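Local coordinates for probable glutamine-binding lipoprotein GlnH (GLNBP) (PDB 6H1U) that probably serves as the ligand-binding lipoprotein of an amino-acid transport system, capturing acidic amino acids such as glutamate and aspartate, at residues Val166-Thr171 with Ile185-Asn190; Val189-Cys194 with Asp204-Asp209; Gly56-Ser61 with Val118-Ser123. One frame throughout, in Å; residues are numbered along the deposited sequence.

Contact 1. Residues Val166-Thr171 with Ile185-Asn190; sequences VARGTT and IVSVVN. With ASP (aspartic acid), chain B.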
loop_
_atom_site.group_PDB
_atom_site.type_symbol
_atom_site.label_atom_id
_atom_site.label_comp_id
_atom_site.label_asym_id
_atom_site.label_seq_id
_atom_site.Cartn_x
_atom_site.Cartn_y
_atom_site.Cartn_z
ATOM N N VAL A 166 -4.664 13.807 3.311
ATOM C CA VAL A 166 -3.838 12.619 3.473
ATOM C C VAL A 166 -4.523 11.702 4.471
ATOM O O VAL A 166 -5.170 12.153 5.415
ATOM C CB VAL A 166 -2.409 12.940 3.965
ATOM C CG1 VAL A 166 -1.595 13.629 2.869
ATOM C CG2 VAL A 166 -2.466 13.774 5.239
ATOM N N ALA A 167 -4.398 10.397 4.244
ATOM C CA ALA A 167 -4.876 9.432 5.224
ATOM C C ALA A 167 -3.877 9.322 6.369
ATOM O O ALA A 167 -2.661 9.311 6.154
ATOM C CB ALA A 167 -5.082 8.057 4.578
ATOM N N ARG A 168 -4.392 9.248 7.594
ATOM C CA ARG A 168 -3.509 9.102 8.745
ATOM C C ARG A 168 -2.776 7.766 8.696
ATOM O O ARG A 168 -3.293 6.759 8.202
ATOM C CB ARG A 168 -4.308 9.233 10.046
ATOM C CG ARG A 168 -4.798 10.670 10.255
ATOM C CD ARG A 168 -5.427 10.902 11.616
ATOM N NE ARG A 168 -6.759 10.320 11.722
ATOM C CZ ARG A 168 -7.858 10.925 11.282
ATOM N NH1 ARG A 168 -7.760 12.103 10.689
ATOM N NH2 ARG A 168 -9.049 10.354 11.432
ATOM N N GLY A 169 -1.554 7.765 9.224
ATOM C CA GLY A 169 -0.790 6.537 9.264
ATOM C C GLY A 169 -0.098 6.177 7.971
ATOM O O GLY A 169 0.235 5.004 7.775
ATOM N N THR A 170 0.139 7.142 7.083
ATOM C CA THR A 170 0.745 6.853 5.789
ATOM C C THR A 170 2.072 7.585 5.631
ATOM O O THR A 170 2.320 8.615 6.265
ATOM C CB THR A 170 -0.182 7.236 4.621
ATOM O OG1 THR A 170 -0.445 8.651 4.654
ATOM C CG2 THR A 170 -1.500 6.466 4.698
ATOM N N THR A 171 2.939 7.019 4.783
ATOM C CA THR A 171 4.170 7.700 4.386
ATOM C C THR A 171 3.873 9.004 3.673
ATOM O O THR A 171 4.724 9.899 3.645
ATOM C CB THR A 171 5.002 6.826 3.444
ATOM O OG1 THR A 171 4.210 6.487 2.292
ATOM C CG2 THR A 171 5.498 5.552 4.149
ATOM N N ILE A 185 -2.996 20.939 5.884
ATOM C CA ILE A 185 -3.036 19.484 5.874
ATOM C C ILE A 185 -4.318 19.017 6.540
ATOM O O ILE A 185 -4.589 19.347 7.700
ATOM C CB ILE A 185 -1.795 18.882 6.543
ATOM C CG1 ILE A 185 -0.551 19.369 5.791
ATOM C CG2 ILE A 185 -1.889 17.363 6.516
ATOM C CD1 ILE A 185 0.782 18.924 6.391
ATOM N N VAL A 186 -5.111 18.267 5.783
ATOM C CA VAL A 186 -6.391 17.739 6.227
ATOM C C VAL A 186 -6.229 16.230 6.267
ATOM O O VAL A 186 -5.859 15.624 5.257
ATOM C CB VAL A 186 -7.527 18.158 5.276
ATOM C CG1 VAL A 186 -8.850 17.519 5.681
ATOM C CG2 VAL A 186 -7.638 19.692 5.223
ATOM N N SER A 187 -6.464 15.614 7.421
ATOM C CA SER A 187 -6.248 14.175 7.490
ATOM C C SER A 187 -7.561 13.438 7.722
ATOM O O SER A 187 -8.509 13.976 8.307
ATOM C CB SER A 187 -5.219 13.803 8.567
ATOM O OG SER A 187 -5.758 13.920 9.854
ATOM N N VAL A 188 -7.606 12.204 7.208
ATOM C CA VAL A 188 -8.795 11.365 7.226
ATOM C C VAL A 188 -8.376 9.926 7.499
ATOM O O VAL A 188 -7.190 9.589 7.548
ATOM C CB VAL A 188 -9.584 11.449 5.903
ATOM C CG1 VAL A 188 -10.168 12.856 5.712
ATOM C CG2 VAL A 188 -8.700 11.071 4.748
ATOM N N VAL A 189 -9.380 9.065 7.664
ATOM C CA VAL A 189 -9.100 7.664 7.972
ATOM C C VAL A 189 -8.567 6.926 6.745
ATOM O O VAL A 189 -7.642 6.112 6.853
ATOM C CB VAL A 189 -10.359 6.988 8.539
ATOM C CG1 VAL A 189 -10.128 5.489 8.723
ATOM C CG2 VAL A 189 -10.757 7.653 9.852
ATOM N N ASN A 190 -9.141 7.166 5.561
ATOM C CA ASN A 190 -8.725 6.427 4.371
ATOM C C ASN A 190 -8.790 7.296 3.120
ATOM O O ASN A 190 -9.386 8.378 3.104
ATOM C CB ASN A 190 -9.558 5.152 4.180
ATOM C CG ASN A 190 -11.032 5.435 4.096
ATOM O OD1 ASN A 190 -11.473 6.207 3.246
ATOM N ND2 ASN A 190 -11.812 4.801 4.968
HETATM N N ASP B . 2.007 3.187 0.541
HETATM C CA ASP B . 1.843 4.298 1.471
HETATM C C ASP B . 2.082 3.833 2.902
HETATM O O ASP B . 1.770 4.556 3.852
HETATM C CB ASP B . 0.436 4.921 1.333
HETATM C CG ASP B . -0.667 3.995 1.815
HETATM O OD1 ASP B . -1.812 4.466 1.975
HETATM O OD2 ASP B . -0.406 2.793 2.017
HETATM O OXT ASP B . 2.590 2.718 3.090
HETATM O O HOH W 1 -5.654 5.673 8.741
#
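V166 and A167 run parallel to S187 and V188 as the two strands of a beta-alpha-beta unit, strand 163-167, helix 171-176 and strand 184-188. V166 uses both its backbone groups on the neighbour: its N donates to V186 O at 2.9 Å, and its O accepts from V188 N at 3.0 Å. One residue on, R168 N donates to V188 O (2.8 Å), so the pairing lasts just past the strand end. The R168 side chain then folds back over the partner strand. A bend at chi3 (-75°) lays the guanidinium with one face over V188 C, while NH1 donates to S187 OG at 2.8 Å, the oxygen lying at the edge in the guanidinium plane. NH2 touches V189 CG2 and also donates to G6 O. Helix 171-176, the connection of the unit, packs on V166 and I185, whose CG2 methyls meet in one of the two V166 conformers. Water 1 donates to both R168 O and V189 O, stitching the two segments together where they leave the sheet. Beyond it T170 OG1 donates back to A167 O (2.8 Å), and T171 N donates to O of the bound aspartate at 2.9 Å.

Contact 2. Residues Val189-Cys194 with Asp204-Asp209; sequences VNWADC and DAVSTD. With ASP (aspartic acid), chain B.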
loop_
_atom_site.group_PDB
_atom_site.type_symbol
_atom_site.label_atom_id
_atom_site.label_comp_id
_atom_site.label_asym_id
_atom_site.label_seq_id
_atom_site.Cartn_x
_atom_site.Cartn_y
_atom_site.Cartn_z
ATOM N N VAL A 189 -9.380 9.065 7.664
ATOM C CA VAL A 189 -9.100 7.664 7.972
ATOM C C VAL A 189 -8.567 6.926 6.745
ATOM O O VAL A 189 -7.642 6.112 6.853
ATOM C CB VAL A 189 -10.359 6.988 8.539
ATOM C CG1 VAL A 189 -10.128 5.489 8.723
ATOM C CG2 VAL A 189 -10.757 7.653 9.852
ATOM N N ASN A 190 -9.141 7.166 5.561
ATOM C CA ASN A 190 -8.725 6.427 4.371
ATOM C C ASN A 190 -8.790 7.296 3.120
ATOM O O ASN A 190 -9.386 8.378 3.104
ATOM C CB ASN A 190 -9.558 5.152 4.180
ATOM C CG ASN A 190 -11.032 5.435 4.096
ATOM O OD1 ASN A 190 -11.473 6.207 3.246
ATOM N ND2 ASN A 190 -11.812 4.801 4.968
ATOM N N TRP A 191 -8.165 6.795 2.051
ATOM C CA TRP A 191 -8.032 7.591 0.836
ATOM C C TRP A 191 -9.374 7.789 0.146
ATOM O O TRP A 191 -9.572 8.814 -0.522
ATOM C CB TRP A 191 -7.008 6.952 -0.111
ATOM C CG TRP A 191 -5.618 7.011 0.460
ATOM C CD1 TRP A 191 -4.870 5.955 0.920
ATOM C CD2 TRP A 191 -4.832 8.187 0.685
ATOM N NE1 TRP A 191 -3.656 6.405 1.390
ATOM C CE2 TRP A 191 -3.608 7.771 1.261
ATOM C CE3 TRP A 191 -5.030 9.552 0.436
ATOM C CZ2 TRP A 191 -2.602 8.671 1.608
ATOM C CZ3 TRP A 191 -4.027 10.444 0.768
ATOM C CH2 TRP A 191 -2.823 9.999 1.348
ATOM N N ALA A 192 -10.310 6.842 0.305
ATOM C CA ALA A 192 -11.655 7.063 -0.228
ATOM C C ALA A 192 -12.290 8.310 0.373
ATOM O O ALA A 192 -13.082 8.989 -0.300
ATOM C CB ALA A 192 -12.538 5.847 0.045
ATOM N N ASP A 193 -11.973 8.612 1.640
ATOM C CA ASP A 193 -12.495 9.823 2.275
ATOM C C ASP A 193 -11.932 11.081 1.623
ATOM O O ASP A 193 -12.625 12.104 1.529
ATOM C CB ASP A 193 -12.159 9.827 3.769
ATOM C CG ASP A 193 -12.826 8.699 4.531
ATOM O OD1 ASP A 193 -13.924 8.247 4.132
ATOM O OD2 ASP A 193 -12.248 8.275 5.556
ATOM N N CYS A 194 -10.657 11.041 1.216
ATOM C CA CYS A 194 -10.078 12.171 0.493
ATOM C C CYS A 194 -10.826 12.413 -0.804
ATOM O O CYS A 194 -11.054 13.561 -1.194
ATOM C CB CYS A 194 -8.593 11.932 0.192
ATOM S SG CYS A 194 -7.516 12.053 1.618
ATOM N N ASP A 204 -8.406 20.758 -1.814
ATOM C CA ASP A 204 -7.985 21.147 -3.152
ATOM C C ASP A 204 -7.241 20.060 -3.916
ATOM O O ASP A 204 -7.249 20.079 -5.152
ATOM C CB ASP A 204 -7.100 22.391 -3.065
ATOM C CG ASP A 204 -7.810 23.533 -2.387
ATOM O OD1 ASP A 204 -8.934 23.836 -2.831
ATOM O OD2 ASP A 204 -7.284 24.081 -1.394
ATOM N N ALA A 205 -6.591 19.128 -3.218
ATOM C CA ALA A 205 -5.785 18.103 -3.865
ATOM C C ALA A 205 -5.551 16.972 -2.874
ATOM O O ALA A 205 -5.710 17.142 -1.664
ATOM C CB ALA A 205 -4.442 18.657 -4.353
ATOM N N VAL A 206 -5.168 15.823 -3.415
ATOM C CA VAL A 206 -4.773 14.643 -2.648
ATOM C C VAL A 206 -3.372 14.251 -3.097
ATOM O O VAL A 206 -3.086 14.256 -4.297
ATOM C CB VAL A 206 -5.752 13.474 -2.898
ATOM C CG1 VAL A 206 -5.433 12.273 -1.999
ATOM C CG2 VAL A 206 -7.208 13.944 -2.740
ATOM N N SER A 207 -2.505 13.859 -2.161
ATOM C CA SER A 207 -1.186 13.379 -2.571
ATOM C C SER A 207 -0.887 12.040 -1.909
ATOM O O SER A 207 -0.832 11.957 -0.677
ATOM C CB SER A 207 -0.081 14.391 -2.248
ATOM O OG SER A 207 1.171 13.881 -2.674
ATOM N N THR A 208 -0.701 11.002 -2.727
ATOM C CA THR A 208 -0.260 9.689 -2.260
ATOM C C THR A 208 0.242 8.893 -3.462
ATOM O O THR A 208 0.447 9.445 -4.550
ATOM C CB THR A 208 -1.378 8.955 -1.497
ATOM O OG1 THR A 208 -0.851 7.778 -0.855
ATOM C CG2 THR A 208 -2.533 8.545 -2.408
ATOM N N ASP A 209 0.466 7.594 -3.242
ATOM C CA ASP A 209 0.941 6.678 -4.279
ATOM C C ASP A 209 0.131 6.831 -5.559
ATOM O O ASP A 209 -1.103 6.817 -5.521
ATOM C CB ASP A 209 0.801 5.230 -3.810
ATOM C CG ASP A 209 1.431 4.955 -2.454
ATOM O OD1 ASP A 209 2.043 5.844 -1.832
ATOM O OD2 ASP A 209 1.297 3.797 -2.015
HETATM N N ASP B . 2.007 3.187 0.541
HETATM C CA ASP B . 1.843 4.298 1.471
HETATM C C ASP B . 2.082 3.833 2.902
HETATM O O ASP B . 1.770 4.556 3.852
HETATM C CB ASP B . 0.436 4.921 1.333
HETATM C CG ASP B . -0.667 3.995 1.815
HETATM O OD1 ASP B . -1.812 4.466 1.975
HETATM O OD2 ASP B . -0.406 2.793 2.017
HETATM O OXT ASP B . 2.590 2.718 3.090
#
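V206 splits its two methyls between neighbours on the 189-194 segment: CG2 lies 3.8 Å from C194 CB, and CG1 comes obliquely to the W191 ring, 3.6 Å from CZ3. C194 is itself anchored by its disulfide to C165, in the strand beside 205-207. S207 turns its side chain the other way, to R144 O and Q143 NE2, and meets the indole with its carbonyl O, 3.4 Å from W191 CH2. T208 meets the indole face on. It comes at W191 from the opposite direction and sits over one face of the indole, with CB 3.5 Å from the centroid of the six-membered ring and 21° off its normal, a CH-pi contact; CG2 lies above the same face. OG1, anti to the backbone N (chi1 -170°), stays on this face, 3.2 Å from W191 CZ2, and is hydrogen-bonded to S172 OG. Pressed on this face, the indole presents its NE1 edge to the ligand: NE1 donates to OD1 of the bound aspartate at 2.7 Å, nearly in the ring plane. D209 finishes the segment by taking the ligand's ammonium, OD2 to N at 2.7 Å, and Y235 OH bonds the same oxygen. N190 is the N-cap of helix 191-199, and with D193 it forms a capping box: D193 N donates to N190 OD1 (2.9 Å) and N190 N returns a longer bond to D193 OD2. A tryptophan edge for the side-chain carboxylate and an aspartate for the amino group make this one wall of the amino-acid pocket of a family 3 solute-binding protein.

Contact 3. Residues Gly56-Ser61 with Val118-Ser123; sequences GLDIGS and VVKTMS. With ASP (aspartic acid), chain B.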
loop_
_atom_site.group_PDB
_atom_site.type_symbol
_atom_site.label_atom_id
_atom_site.label_comp_id
_atom_site.label_asym_id
_atom_site.label_seq_id
_atom_site.Cartn_x
_atom_site.Cartn_y
_atom_site.Cartn_z
ATOM N N GLY A 56 -4.574 -8.815 6.765
ATOM C CA GLY A 56 -5.021 -7.470 7.093
ATOM C C GLY A 56 -5.046 -6.592 5.855
ATOM O O GLY A 56 -4.057 -6.508 5.123
ATOM N N LEU A 57 -6.182 -5.943 5.628
ATOM C CA LEU A 57 -6.386 -4.993 4.531
ATOM C C LEU A 57 -7.720 -4.295 4.811
ATOM O O LEU A 57 -8.267 -4.421 5.907
ATOM C CB LEU A 57 -6.354 -5.689 3.166
ATOM C CG LEU A 57 -7.066 -7.036 2.988
ATOM C CD1 LEU A 57 -8.596 -6.925 3.116
ATOM C CD2 LEU A 57 -6.689 -7.643 1.631
ATOM N N ASP A 58 -8.261 -3.564 3.834
ATOM C CA ASP A 58 -9.634 -3.059 3.974
ATOM C C ASP A 58 -10.410 -3.364 2.692
ATOM O O ASP A 58 -9.894 -4.011 1.781
ATOM C CB ASP A 58 -9.661 -1.564 4.353
ATOM C CG ASP A 58 -9.180 -0.632 3.242
ATOM O OD1 ASP A 58 -9.104 -1.028 2.062
ATOM O OD2 ASP A 58 -8.891 0.537 3.567
ATOM N N ILE A 59 -11.676 -2.932 2.625
ATOM C CA ILE A 59 -12.513 -3.242 1.460
ATOM C C ILE A 59 -12.933 -1.943 0.782
ATOM O O ILE A 59 -13.981 -1.871 0.127
ATOM C CB ILE A 59 -13.748 -4.096 1.824
ATOM C CG1 ILE A 59 -13.400 -5.196 2.825
ATOM C CG2 ILE A 59 -14.340 -4.781 0.576
ATOM C CD1 ILE A 59 -12.416 -6.215 2.299
ATOM N N GLY A 60 -12.109 -0.912 0.898
ATOM C CA GLY A 60 -12.460 0.336 0.244
ATOM C C GLY A 60 -11.347 0.970 -0.569
ATOM O O GLY A 60 -11.368 2.184 -0.809
ATOM N N SER A 61 -10.363 0.178 -0.991
ATOM C CA SER A 61 -9.190 0.685 -1.707
ATOM C C SER A 61 -9.296 0.220 -3.154
ATOM O O SER A 61 -8.893 -0.892 -3.488
ATOM C CB SER A 61 -7.891 0.187 -1.049
ATOM O OG SER A 61 -7.870 0.545 0.324
ATOM N N VAL A 118 -0.019 -8.472 6.460
ATOM C CA VAL A 118 -0.714 -7.297 5.938
ATOM C C VAL A 118 -0.362 -7.172 4.459
ATOM O O VAL A 118 0.820 -7.110 4.096
ATOM C CB VAL A 118 -0.332 -6.022 6.712
ATOM C CG1 VAL A 118 -0.863 -4.760 5.991
ATOM C CG2 VAL A 118 -0.869 -6.090 8.133
ATOM N N VAL A 119 -1.378 -7.147 3.604
ATOM C CA VAL A 119 -1.195 -6.841 2.183
ATOM C C VAL A 119 -2.097 -5.642 1.927
ATOM O O VAL A 119 -3.276 -5.783 1.588
ATOM C CB VAL A 119 -1.529 -8.013 1.262
ATOM C CG1 VAL A 119 -0.980 -7.744 -0.137
ATOM C CG2 VAL A 119 -0.908 -9.334 1.820
ATOM N N LYS A 120 -1.550 -4.445 2.165
ATOM C CA LYS A 120 -2.345 -3.214 2.110
ATOM C C LYS A 120 -1.380 -2.078 1.757
ATOM O O LYS A 120 -0.997 -1.286 2.620
ATOM C CB LYS A 120 -3.084 -2.939 3.422
ATOM C CG LYS A 120 -4.185 -1.897 3.255
ATOM C CD LYS A 120 -4.759 -1.455 4.586
ATOM C CE LYS A 120 -5.950 -0.546 4.369
ATOM N NZ LYS A 120 -5.727 0.436 3.271
ATOM N N THR A 121 -1.000 -2.035 0.470
ATOM C CA THR A 121 -0.121 -1.032 -0.142
ATOM C C THR A 121 0.959 -0.548 0.824
ATOM O O THR A 121 1.166 0.655 0.971
ATOM C CB THR A 121 -0.941 0.166 -0.681
ATOM O OG1 THR A 121 -1.685 0.801 0.376
ATOM C CG2 THR A 121 -1.927 -0.287 -1.749
ATOM N N MET A 122 1.672 -1.466 1.476
ATOM C CA MET A 122 2.458 -1.092 2.649
ATOM C C MET A 122 3.903 -0.804 2.241
ATOM O O MET A 122 4.697 -1.719 2.013
ATOM C CB MET A 122 2.362 -2.176 3.717
ATOM C CG MET A 122 2.843 -1.697 5.071
ATOM S SD MET A 122 2.534 -2.942 6.335
ATOM C CE MET A 122 3.109 -2.076 7.794
ATOM N N SER A 123 4.253 0.480 2.179
ATOM C CA SER A 123 5.614 0.863 1.817
ATOM C C SER A 123 6.609 0.372 2.852
ATOM O O SER A 123 6.392 0.521 4.058
ATOM C CB SER A 123 5.720 2.379 1.684
ATOM O OG SER A 123 4.913 2.808 0.613
HETATM N N ASP B . 2.007 3.187 0.541
HETATM C CA ASP B . 1.843 4.298 1.471
HETATM C C ASP B . 2.082 3.833 2.902
HETATM O O ASP B . 1.770 4.556 3.852
HETATM C CB ASP B . 0.436 4.921 1.333
HETATM C CG ASP B . -0.667 3.995 1.815
HETATM O OD1 ASP B . -1.812 4.466 1.975
HETATM O OD2 ASP B . -0.406 2.793 2.017
HETATM O OXT ASP B . 2.590 2.718 3.090
HETATM O O HOH W 2 -4.481 0.616 0.701
#
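G56 and V118 form a parallel bridge between strands 53-57 and 117-118, a buried pairing near the centre of the chain that gives way to a side-chain contact as both segments leave the sheet, 118-123 toward the ligand. The last backbone bond runs from V119 N to G56 O at 3.1 Å, and V118 CA makes a CA-H...O contact with the same oxygen. Beyond this point K120 takes over. Its chain is extended, with CG anti to the backbone N (chi1 -165°), and it lies alongside the L57 backbone, CD 3.9 Å from L57 CA. Only at chi4 (-42°) does it bend, carrying NZ to D58 OD2 at 3.2 Å; this is a salt bridge with a weak hydrogen bond, the two side chains crossing at about a right angle. The other carboxylate oxygen is held within its own segment. S61 OG donates to D58 OD1 on its syn lone pair at 2.6 Å, while G60 N reaches the same oxygen from above the carboxylate plane, closing an Asx turn. G60 and S61 together face S65 in a classic beta bulge. Water 2 accepts from K120 NZ at 2.9 Å, then donates to T121 OG1 and, weakly, to S61 OG. T121 OG1 in turn donates to OD2 of the bound aspartate (2.9 Å), S123 N donates to the ligand's OXT (2.9 Å), and the ligand's amino group donates to T121 O and S123 OG. K120 thus stands in the second shell, linked to the ligand's side-chain carboxylate through water 2 and T121. Its positive charge, partly balanced by D58, would probably help to attract acidic ligands and to polarise the T121 hydroxyl toward them.

From the N terminus, contact 3 closes first: the chain leaves strand 53-57, passes through helices 77-90 and 106-111, and returns at 118-123. Contact 1 follows in series, closing the short loop from 166-171 through helix 171-176 to 185-190. Contact 2 starts where contact 1 ends, sharing V189 and N190, and closes through helix 191-199 onto strand 205-207, which neighbours strand 163-167 in the sheet. None encloses another. Contacts 1 and 2 pack directly, W191 lying against V166 and A167. Contact 3 touches them lightly, S123 against T171 beside the ligand and G60 against A192 well away from it, and all three contacts supply residues that bond the bound aspartate.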